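Local coordinates for ketosynthase (Streptomyces sp. MSC090213JE08, PDB 6KXD), which probably serves as the chain length factor that pairs with the catalytic ketosynthase of a highly reducing type II polyketide synthase, at residues R189-Q194 with T198-G203. Sequence-based numbering, arbitrary orientation.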
ATOM      1  N   ARG B 189       3.511  -0.237 -14.034  1.00 40.36           N
ATOM      2  CA  ARG B 189       4.484  -0.382 -15.073  1.00 42.91           C
ATOM      3  C   ARG B 189       5.255  -1.676 -14.846  1.00 45.87           C
ATOM      4  O   ARG B 189       5.433  -2.456 -15.767  1.00 44.31           O
ATOM      5  CB  ARG B 189       5.428   0.826 -15.129  1.00 41.55           C
ATOM      6  CG  ARG B 189       6.571   0.623 -16.110  1.00 47.02           C
ATOM      7  CD  ARG B 189       7.450   1.853 -16.137  1.00 49.24           C
ATOM      8  NE  ARG B 189       8.346   1.889 -14.978  1.00 49.43           N
ATOM      9  CZ  ARG B 189       9.418   1.121 -14.832  1.00 51.77           C
ATOM     10  NH1 ARG B 189       9.839   0.382 -15.846  1.00 52.32           N
ATOM     11  NH2 ARG B 189      10.064   1.084 -13.674  1.00 48.54           N
ATOM     12  N   ARG B 190       5.733  -1.891 -13.619  1.00 43.23           N
ATOM     13  CA  ARG B 190       6.515  -3.072 -13.316  1.00 42.79           C
ATOM     14  C   ARG B 190       5.688  -4.350 -13.428  1.00 39.21           C
ATOM     15  O   ARG B 190       6.091  -5.286 -14.085  1.00 44.10           O
ATOM     16  CB  ARG B 190       7.087  -2.974 -11.917  1.00 41.11           C
ATOM     17  CG  ARG B 190       8.195  -1.955 -11.849  1.00 43.81           C
ATOM     18  CD  ARG B 190       9.359  -2.537 -11.148  1.00 48.92           C
ATOM     19  NE  ARG B 190      10.455  -1.597 -11.245  1.00 47.59           N
ATOM     20  CZ  ARG B 190      10.869  -0.798 -10.276  1.00 42.10           C
ATOM     21  NH1 ARG B 190      10.297  -0.810  -9.072  1.00 44.59           N
ATOM     22  NH2 ARG B 190      11.875   0.021 -10.553  1.00 42.10           N
ATOM     23  N   LEU B 191       4.499  -4.374 -12.819  1.00 40.23           N
ATOM     24  CA  LEU B 191       3.653  -5.574 -12.887  1.00 40.31           C
ATOM     25  C   LEU B 191       3.257  -5.898 -14.326  1.00 43.49           C
ATOM     26  O   LEU B 191       3.211  -7.092 -14.681  1.00 43.17           O
ATOM     27  CB  LEU B 191       2.428  -5.451 -11.978  1.00 39.33           C
ATOM     28  CG  LEU B 191       2.686  -6.053 -10.596  1.00 38.19           C
ATOM     29  CD1 LEU B 191       3.737  -5.261  -9.811  1.00 39.43           C
ATOM     30  CD2 LEU B 191       1.403  -6.173  -9.790  1.00 43.25           C
ATOM     31  N   MET B 192       2.941  -4.879 -15.124  1.00 39.37           N
ATOM     32  CA  MET B 192       2.586  -5.122 -16.509  1.00 43.31           C
ATOM     33  C   MET B 192       3.809  -5.666 -17.246  1.00 48.61           C
ATOM     34  O   MET B 192       3.665  -6.598 -18.031  1.00 46.53           O
ATOM     35  CB  MET B 192       2.137  -3.843 -17.190  1.00 47.20           C
ATOM     36  CG  MET B 192       0.831  -3.359 -16.680  1.00 48.47           C
ATOM     37  SD  MET B 192       0.452  -1.794 -17.461  1.00 53.84           S
ATOM     38  CE  MET B 192       0.035  -2.377 -19.092  1.00 50.87           C
ATOM     39  N   GLY B 193       4.980  -5.104 -16.917  1.00 49.15           N
ATOM     40  CA  GLY B 193       6.288  -5.548 -17.387  1.00 53.47           C
ATOM     41  C   GLY B 193       6.521  -7.024 -17.128  1.00 56.68           C
ATOM     42  O   GLY B 193       7.198  -7.708 -17.918  1.00 52.58           O
ATOM     43  N   GLN B 194       5.950  -7.544 -16.040  1.00 45.95           N
ATOM     44  CA  GLN B 194       6.138  -8.931 -15.669  1.00 46.69           C
ATOM     45  C   GLN B 194       4.960  -9.796 -16.132  1.00 47.61           C
ATOM     46  O   GLN B 194       4.893 -10.964 -15.787  1.00 57.02           O
ATOM     47  CB  GLN B 194       6.361  -9.010 -14.166  1.00 46.51           C
ATOM     48  CG  GLN B 194       7.640  -8.303 -13.732  1.00 49.26           C
ATOM     49  CD  GLN B 194       8.848  -8.836 -14.472  1.00 54.37           C
ATOM     50  OE1 GLN B 194       9.533  -8.130 -15.213  1.00 55.04           O
ATOM     51  NE2 GLN B 194       9.078 -10.116 -14.302  1.00 46.77           N
ATOM     52  N   THR B 198      -2.348  -6.897 -18.341  1.00 38.57           N
ATOM     53  CA  THR B 198      -2.224  -6.340 -19.699  1.00 42.85           C
ATOM     54  C   THR B 198      -2.685  -4.881 -19.713  1.00 41.64           C
ATOM     55  O   THR B 198      -2.334  -4.117 -20.582  1.00 47.20           O
ATOM     56  CB  THR B 198      -3.054  -7.188 -20.673  1.00 42.52           C
ATOM     57  OG1 THR B 198      -4.431  -7.126 -20.271  1.00 46.45           O
ATOM     58  CG2 THR B 198      -2.572  -8.627 -20.656  1.00 48.37           C
ATOM     59  N   LYS B 199      -3.587  -4.531 -18.798  1.00 41.79           N
ATOM     60  CA  LYS B 199      -4.075  -3.187 -18.685  1.00 41.73           C
ATOM     61  C   LYS B 199      -4.156  -2.848 -17.187  1.00 40.90           C
ATOM     62  O   LYS B 199      -4.289  -3.726 -16.342  1.00 40.70           O
ATOM     63  CB  LYS B 199      -5.491  -3.001 -19.222  1.00 44.22           C
ATOM     64  CG  LYS B 199      -5.713  -3.228 -20.702  1.00 47.04           C
ATOM     65  CD  LYS B 199      -7.082  -2.722 -21.119  1.00 51.04           C
ATOM     66  CE  LYS B 199      -7.717  -3.573 -22.197  1.00 60.69           C
ATOM     67  NZ  LYS B 199      -7.937  -4.956 -21.688  1.00 63.85           N
ATOM     68  N   TYR B 200      -4.089  -1.562 -16.885  1.00 39.61           N
ATOM     69  CA  TYR B 200      -4.103  -1.101 -15.515  1.00 38.37           C
ATOM     70  C   TYR B 200      -4.899   0.169 -15.417  1.00 34.72           C
ATOM     71  O   TYR B 200      -4.766   1.061 -16.256  1.00 41.17           O
ATOM     72  CB  TYR B 200      -2.708  -0.791 -14.972  1.00 39.06           C
ATOM     73  CG  TYR B 200      -2.293  -1.691 -13.853  1.00 34.37           C
ATOM     74  CD1 TYR B 200      -2.767  -1.510 -12.544  1.00 37.55           C
ATOM     75  CD2 TYR B 200      -1.443  -2.742 -14.099  1.00 35.58           C
ATOM     76  CE1 TYR B 200      -2.379  -2.370 -11.527  1.00 36.51           C
ATOM     77  CE2 TYR B 200      -1.039  -3.599 -13.093  1.00 39.55           C
ATOM     78  CZ  TYR B 200      -1.498  -3.405 -11.800  1.00 40.96           C
ATOM     79  OH  TYR B 200      -1.079  -4.311 -10.881  1.00 37.95           O
ATOM     80  N   LEU B 201      -5.730   0.229 -14.376  1.00 34.23           N
ATOM     81  CA  LEU B 201      -6.331   1.438 -13.880  1.00 33.49           C
ATOM     82  C   LEU B 201      -5.394   1.936 -12.798  1.00 37.00           C
ATOM     83  O   LEU B 201      -5.141   1.206 -11.876  1.00 33.97           O
ATOM     84  CB  LEU B 201      -7.667   1.164 -13.216  1.00 37.58           C
ATOM     85  CG  LEU B 201      -8.922   1.072 -14.050  1.00 46.85           C
ATOM     86  CD1 LEU B 201      -9.057  -0.313 -14.589  1.00 52.79           C
ATOM     87  CD2 LEU B 201     -10.133   1.416 -13.182  1.00 44.27           C
ATOM     88  N   VAL B 202      -4.811   3.110 -12.999  1.00 36.23           N
ATOM     89  CA  VAL B 202      -3.753   3.585 -12.124  1.00 37.48           C
ATOM     90  C   VAL B 202      -4.186   4.969 -11.703  1.00 34.80           C
ATOM     91  O   VAL B 202      -4.522   5.819 -12.569  1.00 35.39           O
ATOM     92  CB  VAL B 202      -2.403   3.755 -12.835  1.00 39.34           C
ATOM     93  CG1 VAL B 202      -1.310   4.247 -11.872  1.00 38.23           C
ATOM     94  CG2 VAL B 202      -1.973   2.494 -13.533  1.00 44.20           C
ATOM     95  N   GLY B 203      -4.029   5.284 -10.420  1.00 33.48           N
ATOM     96  CA  GLY B 203      -4.281   6.661 -10.114  1.00 33.26           C
ATOM     97  C   GLY B 203      -4.146   6.892  -8.649  1.00 32.34           C
ATOM     98  O   GLY B 203      -3.531   6.060  -7.967  1.00 33.74           O
TER
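Met192 lies at one edge of the Tyr200 ring: its CG sits near the ring plane, 3.5 Å from CD2 of Tyr200. The sulfur follows as a Met-aromatic contact, Met192 SD lying 5.3 Å from the Tyr200 ring centroid and 75° off the ring normal, again at the edge. Leu191 approaches the phenol end obliquely, with CD2 3.3 Å from the hydroxyl OH of Tyr200 and CB near CE2. In Met192, CG stands anti to the carbonyl carbon (chi1 -69°), and the bend at chi3 turns the methyl CE toward the start of the strand, 3.3 Å from Thr198 O. A long, flexible, unbranched thioether suits this place, since it can pass the ring and still reach the backbone beyond; Val238 and Gln240 also touch it. Shortening Met192 to an alanine would probably open a gap between the Tyr200 ring edge and Thr198 O, with the sulfur contact lost. Tyrosine in turn is long enough to span helix and strand, where the axes of 189-193 and 199-203 come within 9.1 Å and run nearly antiparallel (168°). After a short connection the end of helix 180-193 thus packs back on the start of strand 199-206 through Leu191, Met192 and the Tyr200 ring, part of the thiolase-type fold shared by ketosynthases and their chain length factors.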